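Local coordinates for protein anaphase-promoting complex subunit cut9 (Schizosaccharomyces pombe, PDB 2XPI) that serves as a TPR-repeat subunit of the anaphase-promoting complex, the ubiquitin ligase that controls progression through mitosis and G1, at residues Asn171-Thr176 with Cys203-Gln208; Gly195-Ala200 with Leu227-Lys232; Thr493-Phe498 with His524-Leu529; Thr518-Gly523 with Asp537-Gly542. All coordinates share one frame; numbering follows the deposited sequence.

Contact 1 (Asn171-Thr176 with Cys203-Gln208); sequences NLLGET and CYLRGQ
Leu173 and Arg206 run past each other in opposite directions where helix 166-173 ends against helix 198-212, and their CA atoms, 6.7 Å apart, mark the closest backbone approach. The Leu173 CB lies beside the arginine tip, while its CD2 methyl packs on CB of the preceding residue of that helix, Leu205, at 3.8 Å; the two leucines cross at about a right angle. Both also rest on Ala157 of helix 150-162.

The Arg206 chain is bent at chi3 (-38°), and the bend turns one face of the guanidinium to the turn that follows the helix. The carbonyl carbon Thr176 C stands 3.7 Å above the guanidinium plane of Arg206, over its centre, whereas Leu173 CA lies at its edge, in plane. The oxygens of Leu173, Gly174 and Glu175 approach obliquely. One hydrogen bond is indicated, Arg206 NH1 to Gly174 O at 3.3 Å and 140°, but that oxygen is modelled too close to the arginine chain, making the bond doubtful. The turn itself depends on Gly174, whose positive phi (91°) would press any CB against the preceding carbonyl oxygen.

Arg206 and Asn177 also bind a gold(I) cyanide ion. The carbonyl oxygens at this helix end would probably ease the arginine's charge, and the bound anion is consistent with positive charge remaining on it.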
# COMPACT_ATOMS: atom_id res chain seq x y z
N ASN A 171 2.22 2.34 -25.72
CA ASN A 171 1.16 2.04 -26.70
C ASN A 171 -0.10 2.89 -26.45
O ASN A 171 -0.68 3.43 -27.39
CB ASN A 171 0.77 0.55 -26.68
CG ASN A 171 1.84 -0.35 -27.29
OD1 ASN A 171 2.61 0.06 -28.17
ND2 ASN A 171 1.89 -1.60 -26.82
N LEU A 172 -0.50 3.01 -25.19
CA LEU A 172 -1.69 3.77 -24.81
C LEU A 172 -1.52 5.28 -24.87
O LEU A 172 -2.43 5.99 -25.28
CB LEU A 172 -2.16 3.37 -23.41
CG LEU A 172 -3.22 2.28 -23.33
CD1 LEU A 172 -3.91 2.31 -21.98
CD2 LEU A 172 -4.24 2.47 -24.47
N LEU A 173 -0.35 5.78 -24.45
CA LEU A 173 -0.08 7.22 -24.41
C LEU A 173 0.44 7.78 -25.73
O LEU A 173 0.15 8.92 -26.07
CB LEU A 173 0.94 7.53 -23.32
CG LEU A 173 0.53 7.88 -21.89
CD1 LEU A 173 -0.94 7.59 -21.65
CD2 LEU A 173 1.42 7.14 -20.87
N GLY A 174 1.23 6.98 -26.45
CA GLY A 174 1.99 7.47 -27.59
C GLY A 174 3.36 7.91 -27.12
O GLY A 174 3.51 8.31 -25.96
N GLU A 175 4.36 7.84 -27.99
CA GLU A 175 5.75 8.16 -27.63
C GLU A 175 5.96 9.66 -27.50
O GLU A 175 6.95 10.12 -26.92
CB GLU A 175 6.72 7.57 -28.65
CG GLU A 175 6.55 6.07 -28.89
CD GLU A 175 7.86 5.38 -29.24
OE1 GLU A 175 7.85 4.49 -30.12
OE2 GLU A 175 8.90 5.73 -28.63
N THR A 176 5.03 10.41 -28.07
CA THR A 176 4.98 11.85 -27.91
C THR A 176 3.51 12.29 -27.85
O THR A 176 2.61 11.55 -28.23
CB THR A 176 5.67 12.55 -29.07
OG1 THR A 176 4.90 12.36 -30.26
CG2 THR A 176 7.08 11.99 -29.27
N CYS A 203 1.03 13.57 -20.46
CA CYS A 203 2.44 13.89 -20.77
C CYS A 203 3.28 13.63 -19.54
O CYS A 203 4.44 13.25 -19.66
CB CYS A 203 2.62 15.35 -21.17
SG CYS A 203 2.03 15.83 -22.81
N TYR A 204 2.71 13.86 -18.36
CA TYR A 204 3.42 13.60 -17.13
C TYR A 204 3.65 12.11 -17.06
O TYR A 204 4.73 11.65 -16.67
CB TYR A 204 2.61 14.05 -15.91
CG TYR A 204 3.10 13.44 -14.62
CD1 TYR A 204 4.27 13.88 -14.03
CD2 TYR A 204 2.41 12.39 -14.01
CE1 TYR A 204 4.73 13.31 -12.86
CE2 TYR A 204 2.86 11.82 -12.84
CZ TYR A 204 4.02 12.28 -12.27
OH TYR A 204 4.48 11.71 -11.10
N LEU A 205 2.63 11.36 -17.45
CA LEU A 205 2.68 9.92 -17.36
C LEU A 205 3.74 9.44 -18.33
O LEU A 205 4.59 8.61 -18.00
CB LEU A 205 1.33 9.32 -17.71
CG LEU A 205 0.72 8.30 -16.74
CD1 LEU A 205 1.00 8.63 -15.28
CD2 LEU A 205 -0.78 8.23 -17.01
N ARG A 206 3.71 10.01 -19.53
CA ARG A 206 4.72 9.70 -20.53
C ARG A 206 6.12 10.05 -20.02
O ARG A 206 7.08 9.36 -20.34
CB ARG A 206 4.44 10.43 -21.83
CG ARG A 206 4.39 9.49 -23.00
CD ARG A 206 4.66 10.22 -24.28
NE ARG A 206 4.03 11.51 -24.20
CZ ARG A 206 2.71 11.68 -24.21
NH1 ARG A 206 1.89 10.65 -24.33
NH2 ARG A 206 2.23 12.91 -24.12
N GLY A 207 6.22 11.12 -19.24
CA GLY A 207 7.47 11.48 -18.62
C GLY A 207 7.94 10.39 -17.67
O GLY A 207 9.11 10.03 -17.68
N GLN A 208 7.02 9.86 -16.86
CA GLN A 208 7.35 8.81 -15.89
C GLN A 208 7.89 7.55 -16.55
O GLN A 208 8.77 6.88 -16.02
CB GLN A 208 6.11 8.43 -15.10
CG GLN A 208 5.69 9.45 -14.08
CD GLN A 208 6.56 9.40 -12.85
OE1 GLN A 208 7.77 9.58 -12.92
NE2 GLN A 208 5.94 9.12 -11.71

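Contact 2 (Gly195-Ala200 with Leu227-Lys232); sequences GIKLEA and LMVDAK
An Asx turn closes helix 216-229 of TPR 4, and its aspartate ties that end to the start of the repeat's first helix. Asp230 OD1 accepts from Lys232 N at 2.7 Å, using the anti lone pair and making the turn. With CG anti to the backbone N (chi1 -170°), the carboxylate reaches across to segment 195-200. There OD2 of Asp230 takes the N-H of Lys197, the N-cap residue of helix 198-212, at 3.1 Å and 153°, from above the carboxylate plane.

Lys232 curls back through bends at chi3 and chi4. Its NZ forms a salt bridge on the syn side of both Asp230 oxygens, 2.9 Å from OD2, and also donates to Gly195 O at 3.1 Å, from above the carbonyl plane. Thr262 O is a further acceptor.

Packing contacts flank this network: Ile196 CD1 lies 3.5 Å from Lys232 CB, and Val229 CG1 packs on Ala200 and against the side chain of Glu199, whose carboxylate bonds to Gln47 and Asn177. Trp90 of the second subunit packs on Ile196 and Lys232, in keeping with dimerization through TPR 1-7. Each Asp230 oxygen thus has two donors, so the buried lysine and aspartate are probably both charged and mutually neutralising.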
# COMPACT_ATOMS: atom_id res chain seq x y z
N GLY A 195 -9.79 21.70 -13.03
CA GLY A 195 -8.78 20.68 -12.76
C GLY A 195 -7.65 20.70 -13.76
O GLY A 195 -7.64 21.55 -14.65
N ILE A 196 -6.69 19.79 -13.59
CA ILE A 196 -5.55 19.63 -14.51
C ILE A 196 -6.02 19.04 -15.84
O ILE A 196 -6.72 18.03 -15.84
CB ILE A 196 -4.51 18.60 -13.99
CG1 ILE A 196 -4.28 18.69 -12.47
CG2 ILE A 196 -3.22 18.67 -14.82
CD1 ILE A 196 -4.04 20.03 -11.99
N LYS A 197 -5.65 19.63 -16.97
CA LYS A 197 -6.10 19.10 -18.25
C LYS A 197 -5.57 17.70 -18.39
O LYS A 197 -4.39 17.49 -18.21
CB LYS A 197 -5.61 19.95 -19.41
CG LYS A 197 -6.14 21.36 -19.42
CD LYS A 197 -5.93 21.98 -20.77
CE LYS A 197 -6.51 23.38 -20.81
NZ LYS A 197 -6.63 23.88 -22.21
N LEU A 198 -6.43 16.75 -18.70
CA LEU A 198 -5.97 15.37 -18.84
C LEU A 198 -4.84 15.27 -19.87
O LEU A 198 -3.98 14.38 -19.79
CB LEU A 198 -7.14 14.43 -19.15
CG LEU A 198 -8.01 14.05 -17.94
CD1 LEU A 198 -9.26 13.30 -18.37
CD2 LEU A 198 -7.20 13.24 -16.93
N GLU A 199 -4.82 16.18 -20.83
CA GLU A 199 -3.70 16.24 -21.76
C GLU A 199 -2.37 16.43 -21.00
O GLU A 199 -1.36 15.80 -21.32
CB GLU A 199 -3.87 17.37 -22.77
CG GLU A 199 -2.72 17.46 -23.78
CD GLU A 199 -2.86 18.61 -24.75
OE1 GLU A 199 -3.91 19.30 -24.74
OE2 GLU A 199 -1.91 18.84 -25.54
N ALA A 200 -2.37 17.29 -19.98
CA ALA A 200 -1.17 17.51 -19.21
C ALA A 200 -0.78 16.22 -18.51
O ALA A 200 0.35 15.74 -18.64
CB ALA A 200 -1.38 18.58 -18.22
N LEU A 227 3.68 20.93 -18.27
CA LEU A 227 3.62 22.26 -17.68
C LEU A 227 3.17 23.32 -18.69
O LEU A 227 2.33 24.16 -18.37
CB LEU A 227 4.94 22.64 -17.02
CG LEU A 227 5.10 22.29 -15.53
CD1 LEU A 227 6.39 22.82 -14.96
CD2 LEU A 227 3.93 22.83 -14.69
N MET A 228 3.70 23.30 -19.90
CA MET A 228 3.25 24.26 -20.90
C MET A 228 1.76 24.09 -21.16
O MET A 228 1.03 25.07 -21.31
CB MET A 228 4.03 24.14 -22.21
CG MET A 228 5.53 24.35 -22.06
SD MET A 228 5.91 25.97 -21.37
CE MET A 228 5.37 27.06 -22.68
N VAL A 229 1.30 22.83 -21.20
CA VAL A 229 -0.12 22.54 -21.44
C VAL A 229 -1.04 23.05 -20.33
O VAL A 229 -2.11 23.60 -20.60
CB VAL A 229 -0.36 21.03 -21.66
CG1 VAL A 229 -1.87 20.73 -21.73
CG2 VAL A 229 0.35 20.55 -22.91
N ASP A 230 -0.63 22.86 -19.07
CA ASP A 230 -1.40 23.32 -17.93
C ASP A 230 -0.43 23.60 -16.78
O ASP A 230 0.19 22.69 -16.24
CB ASP A 230 -2.45 22.28 -17.51
CG ASP A 230 -3.45 22.81 -16.47
OD1 ASP A 230 -3.01 23.46 -15.48
OD2 ASP A 230 -4.68 22.58 -16.62
N ALA A 231 -0.32 24.87 -16.41
CA ALA A 231 0.57 25.29 -15.34
C ALA A 231 0.28 24.60 -14.02
O ALA A 231 1.06 24.71 -13.09
CB ALA A 231 0.50 26.79 -15.17
N LYS A 232 -0.85 23.90 -13.92
CA LYS A 232 -1.25 23.29 -12.65
C LYS A 232 -0.65 21.90 -12.45
O LYS A 232 -0.69 21.35 -11.36
CB LYS A 232 -2.77 23.29 -12.46
CG LYS A 232 -3.39 24.68 -12.45
CD LYS A 232 -4.86 24.70 -11.99
CE LYS A 232 -5.74 23.69 -12.74
NZ LYS A 232 -5.69 23.89 -14.20

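Contact 3 (Thr493-Phe498 with His524-Leu529); sequences TAINHF and HAYRKL
Ile495 of helix 491-507 reaches Ala525, Tyr526 and Leu529 of the segment opposite, and is the main bridge between them. Ile495 CA is 6.1 Å from Ala525 CA, the nearest backbone pair, and the isoleucine CB is directed at the other helix. From CB, CG1 leaves anti to the carbonyl carbon (chi1 -83°), which carries this branch rather than CG2 across the gap. CG1 then sits 3.5 Å from Ala525 CB and also approaches Tyr526 CE2. At the tip, CD1 meets two partners in different directions: Tyr526 CD2 at 3.6 Å, met obliquely to the ring, and Leu529 CD1 at 3.5 Å. The isoleucine and tyrosine chains cross at about a right angle.

Around this line, Ala525 CB also touches the edge of the Phe498 ring, 4.4 Å from CE2, and meets Ala494 CB. Cutting Ile495 back to an alanine would probably remove the CG1 and CD1 contacts to Ala525, Tyr526 and Leu529 and open a gap there.

The local axes pass 9.5 Å apart at 154°, nearly antiparallel, as the second helix of TPR 12 lies against the first of TPR 13. Tyr526 continues onto Ala534 and Ala535 of helix 532-545, while its OH bonds to Gln499. On helix 475-487, Phe486 packs against Ala494 and Lys528.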
# COMPACT_ATOMS: atom_id res chain seq x y z
N THR A 493 47.83 39.83 -4.13
CA THR A 493 46.48 39.31 -4.37
C THR A 493 46.02 38.36 -3.25
O THR A 493 44.91 38.50 -2.71
CB THR A 493 46.39 38.64 -5.75
OG1 THR A 493 46.72 39.60 -6.77
CG2 THR A 493 44.98 38.09 -6.01
N ALA A 494 46.86 37.40 -2.88
CA ALA A 494 46.57 36.56 -1.72
C ALA A 494 46.13 37.38 -0.50
O ALA A 494 45.14 37.06 0.12
CB ALA A 494 47.75 35.67 -1.37
N ILE A 495 46.86 38.44 -0.16
CA ILE A 495 46.51 39.25 1.02
C ILE A 495 45.14 39.88 0.84
O ILE A 495 44.33 39.90 1.78
CB ILE A 495 47.55 40.35 1.28
CG1 ILE A 495 48.74 39.78 2.06
CG2 ILE A 495 46.93 41.52 2.03
CD1 ILE A 495 50.04 40.49 1.76
N ASN A 496 44.87 40.38 -0.36
CA ASN A 496 43.58 41.01 -0.63
C ASN A 496 42.43 40.02 -0.46
O ASN A 496 41.39 40.33 0.13
CB ASN A 496 43.55 41.63 -2.03
CG ASN A 496 44.64 42.69 -2.22
OD1 ASN A 496 45.10 42.91 -3.34
ND2 ASN A 496 45.04 43.34 -1.14
N HIS A 497 42.63 38.81 -0.97
CA HIS A 497 41.62 37.78 -0.86
C HIS A 497 41.39 37.36 0.58
O HIS A 497 40.25 37.34 1.04
CB HIS A 497 41.97 36.59 -1.75
CG HIS A 497 41.60 36.81 -3.19
ND1 HIS A 497 42.33 36.29 -4.23
CD2 HIS A 497 40.57 37.48 -3.75
CE1 HIS A 497 41.77 36.64 -5.38
NE2 HIS A 497 40.69 37.36 -5.11
N PHE A 498 42.46 37.03 1.30
CA PHE A 498 42.34 36.74 2.73
C PHE A 498 41.67 37.85 3.53
O PHE A 498 40.83 37.57 4.39
CB PHE A 498 43.69 36.42 3.33
CG PHE A 498 44.34 35.24 2.71
CD1 PHE A 498 43.60 34.12 2.39
CD2 PHE A 498 45.69 35.24 2.44
CE1 PHE A 498 44.19 33.04 1.82
CE2 PHE A 498 46.28 34.16 1.87
CZ PHE A 498 45.53 33.05 1.56
N HIS A 524 50.89 34.13 6.57
CA HIS A 524 51.87 33.50 5.68
C HIS A 524 52.13 34.35 4.43
O HIS A 524 53.25 34.40 3.93
CB HIS A 524 51.43 32.10 5.25
CG HIS A 524 51.78 31.03 6.23
ND1 HIS A 524 50.84 30.34 6.96
CD2 HIS A 524 52.98 30.54 6.61
CE1 HIS A 524 51.44 29.47 7.75
NE2 HIS A 524 52.75 29.56 7.55
N ALA A 525 51.10 35.02 3.94
CA ALA A 525 51.28 35.96 2.84
C ALA A 525 52.20 37.10 3.29
O ALA A 525 53.04 37.55 2.54
CB ALA A 525 49.94 36.51 2.38
N TYR A 526 52.04 37.53 4.53
CA TYR A 526 52.81 38.65 5.07
C TYR A 526 54.28 38.33 5.28
O TYR A 526 55.13 39.18 5.03
CB TYR A 526 52.22 39.12 6.40
CG TYR A 526 50.98 40.01 6.32
CD1 TYR A 526 50.02 39.97 7.33
CD2 TYR A 526 50.79 40.90 5.27
CE1 TYR A 526 48.91 40.78 7.30
CE2 TYR A 526 49.67 41.74 5.24
CZ TYR A 526 48.73 41.66 6.26
OH TYR A 526 47.59 42.45 6.26
N ARG A 527 54.61 37.13 5.76
CA ARG A 527 56.03 36.82 5.92
C ARG A 527 56.70 36.71 4.56
O ARG A 527 57.90 36.97 4.43
CB ARG A 527 56.27 35.55 6.73
CG ARG A 527 55.40 34.41 6.34
CD ARG A 527 55.79 33.16 7.11
NE ARG A 527 56.87 32.45 6.43
CZ ARG A 527 56.67 31.57 5.45
NH1 ARG A 527 55.43 31.29 5.04
NH2 ARG A 527 57.72 30.97 4.89
N LYS A 528 55.93 36.32 3.55
CA LYS A 528 56.44 36.25 2.18
C LYS A 528 56.83 37.63 1.69
O LYS A 528 57.86 37.79 1.05
CB LYS A 528 55.39 35.66 1.26
CG LYS A 528 55.25 34.16 1.38
CD LYS A 528 56.37 33.44 0.66
CE LYS A 528 56.86 32.32 1.53
NZ LYS A 528 57.02 32.86 2.93
N LEU A 529 55.99 38.62 1.98
CA LEU A 529 56.32 39.99 1.65
C LEU A 529 57.23 40.59 2.70
O LEU A 529 57.45 41.80 2.71
CB LEU A 529 55.05 40.83 1.53
CG LEU A 529 54.20 40.60 0.30
CD1 LEU A 529 53.04 41.58 0.29
CD2 LEU A 529 55.04 40.76 -0.94

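Contact 4 (Thr518-Gly523 with Asp537-Gly542); sequences TWANLG and DALNQG
The two antiparallel helices of TPR 13 pack here, and Trp519, Leu522 and Gly523 fit the W-L-G pattern of the first helix in the TPR consensus. The local axes come within 7.0 Å at 161°, a close approach consistent with the small residues Ala520, Gly523, Ala538 and Gly542 at the interface. Ala538 CB packs against the backbone of the first helix, 3.6 Å from both Gly523 N and Trp519 O. Beside it, Leu539 CD2 lies 3.5 Å from Gly523 CA, in the place where a side chain on that glycine would collide with it. The other methyl of Leu539, CD1, meets Ala520 CB at 4.0 Å.

Trp519 packs on the second helix: its CB rests 3.6 Å from Gly542 N, and CE3 lies 4.2 Å from Ala538 CB. Gln541 takes CG anti to its backbone N (chi1 177°), which lays CG over the five-membered ring in a CH-pi contact; the side-chain amide then tilts 47° from the indole plane. A serine in place of Trp519 would probably leave Gln541 CG without the ring face it lies on and open a gap beside Ala538 CB.

From helix 491-507, Leu502 packs against Trp519 and Phe498 against Leu522. Toward helix 550-562, Leu539 rests on Ala555 and Ile556, so the second helix joins TPR 13 to TPR 14.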
# COMPACT_ATOMS: atom_id res chain seq x y z
N THR A 518 42.45 30.97 7.86
CA THR A 518 42.52 32.17 7.04
C THR A 518 43.45 33.23 7.66
O THR A 518 44.28 33.81 6.96
CB THR A 518 41.12 32.75 6.77
OG1 THR A 518 40.37 31.79 6.04
CG2 THR A 518 41.20 34.02 5.95
N TRP A 519 43.32 33.46 8.96
CA TRP A 519 44.19 34.39 9.67
C TRP A 519 45.64 33.98 9.51
O TRP A 519 46.49 34.78 9.14
CB TRP A 519 43.83 34.42 11.15
CG TRP A 519 42.73 35.35 11.48
CD1 TRP A 519 41.46 35.01 11.87
CD2 TRP A 519 42.77 36.78 11.42
NE1 TRP A 519 40.72 36.15 12.08
CE2 TRP A 519 41.50 37.25 11.82
CE3 TRP A 519 43.76 37.72 11.09
CZ2 TRP A 519 41.18 38.61 11.88
CZ3 TRP A 519 43.45 39.08 11.16
CH2 TRP A 519 42.17 39.51 11.55
N ALA A 520 45.93 32.71 9.80
CA ALA A 520 47.28 32.21 9.62
C ALA A 520 47.66 32.33 8.16
O ALA A 520 48.77 32.72 7.85
CB ALA A 520 47.41 30.79 10.11
N ASN A 521 46.73 32.04 7.25
CA ASN A 521 47.00 32.25 5.83
C ASN A 521 47.47 33.68 5.54
O ASN A 521 48.48 33.90 4.87
CB ASN A 521 45.79 31.93 4.94
CG ASN A 521 45.52 30.43 4.84
OD1 ASN A 521 46.33 29.61 5.27
ND2 ASN A 521 44.38 30.08 4.25
N LEU A 522 46.73 34.66 6.03
CA LEU A 522 47.08 36.05 5.83
C LEU A 522 48.47 36.30 6.43
O LEU A 522 49.28 37.02 5.85
CB LEU A 522 46.05 36.92 6.53
CG LEU A 522 46.22 38.43 6.45
CD1 LEU A 522 45.94 38.92 5.05
CD2 LEU A 522 45.27 39.06 7.47
N GLY A 523 48.74 35.69 7.58
CA GLY A 523 50.06 35.75 8.18
C GLY A 523 51.18 35.19 7.33
O GLY A 523 52.30 35.70 7.36
N ASP A 537 51.04 39.54 14.01
CA ASP A 537 49.71 39.86 14.46
C ASP A 537 48.67 38.89 13.89
O ASP A 537 47.77 38.44 14.63
CB ASP A 537 49.34 41.30 14.11
CG ASP A 537 47.94 41.65 14.57
OD1 ASP A 537 47.74 41.80 15.80
OD2 ASP A 537 47.03 41.74 13.70
N ALA A 538 48.78 38.56 12.60
CA ALA A 538 47.83 37.66 11.94
C ALA A 538 48.00 36.21 12.37
O ALA A 538 47.02 35.51 12.60
CB ALA A 538 47.94 37.77 10.43
N LEU A 539 49.25 35.75 12.46
CA LEU A 539 49.54 34.39 12.89
C LEU A 539 48.97 34.17 14.26
O LEU A 539 48.51 33.08 14.58
CB LEU A 539 51.05 34.12 12.97
CG LEU A 539 51.78 33.57 11.75
CD1 LEU A 539 50.92 32.53 11.03
CD2 LEU A 539 52.12 34.69 10.84
N ASN A 540 49.04 35.23 15.07
CA ASN A 540 48.60 35.19 16.45
C ASN A 540 47.11 35.00 16.54
O ASN A 540 46.60 34.26 17.38
CB ASN A 540 48.96 36.50 17.16
CG ASN A 540 50.40 36.53 17.61
OD1 ASN A 540 51.14 35.58 17.41
ND2 ASN A 540 50.81 37.64 18.24
N GLN A 541 46.40 35.72 15.67
CA GLN A 541 44.96 35.71 15.66
C GLN A 541 44.54 34.33 15.13
O GLN A 541 43.50 33.80 15.50
CB GLN A 541 44.43 36.86 14.82
CG GLN A 541 42.92 36.91 14.68
CD GLN A 541 42.26 37.56 15.88
OE1 GLN A 541 42.84 38.45 16.50
NE2 GLN A 541 41.04 37.11 16.21
N GLY A 542 45.38 33.74 14.29
CA GLY A 542 45.17 32.38 13.86
C GLY A 542 45.23 31.46 15.07
O GLY A 542 44.27 30.77 15.40

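In the fold
Along the chain, contacts 1 and 2 come first and contacts 3 and 4 much later, on opposite sides of the chain's centre, with centres of contacts 1 and 3 about 59 Å apart. Contacts 1 and 2 share helix 198-212, their centres about 14 Å apart; contact 1 joins TPR 3 to TPR 4, contact 2 closes TPR 4 itself. Contacts 3 and 4 repeat this scheme on helix 516-528, with centres about 10 Å apart, and touch directly: Phe498 CZ is 3.6 Å from Asn521 CB. Within each pair the segments alternate in sequence. The first pair lies in the homodimerizing repeats, the second among those that bind hcn1.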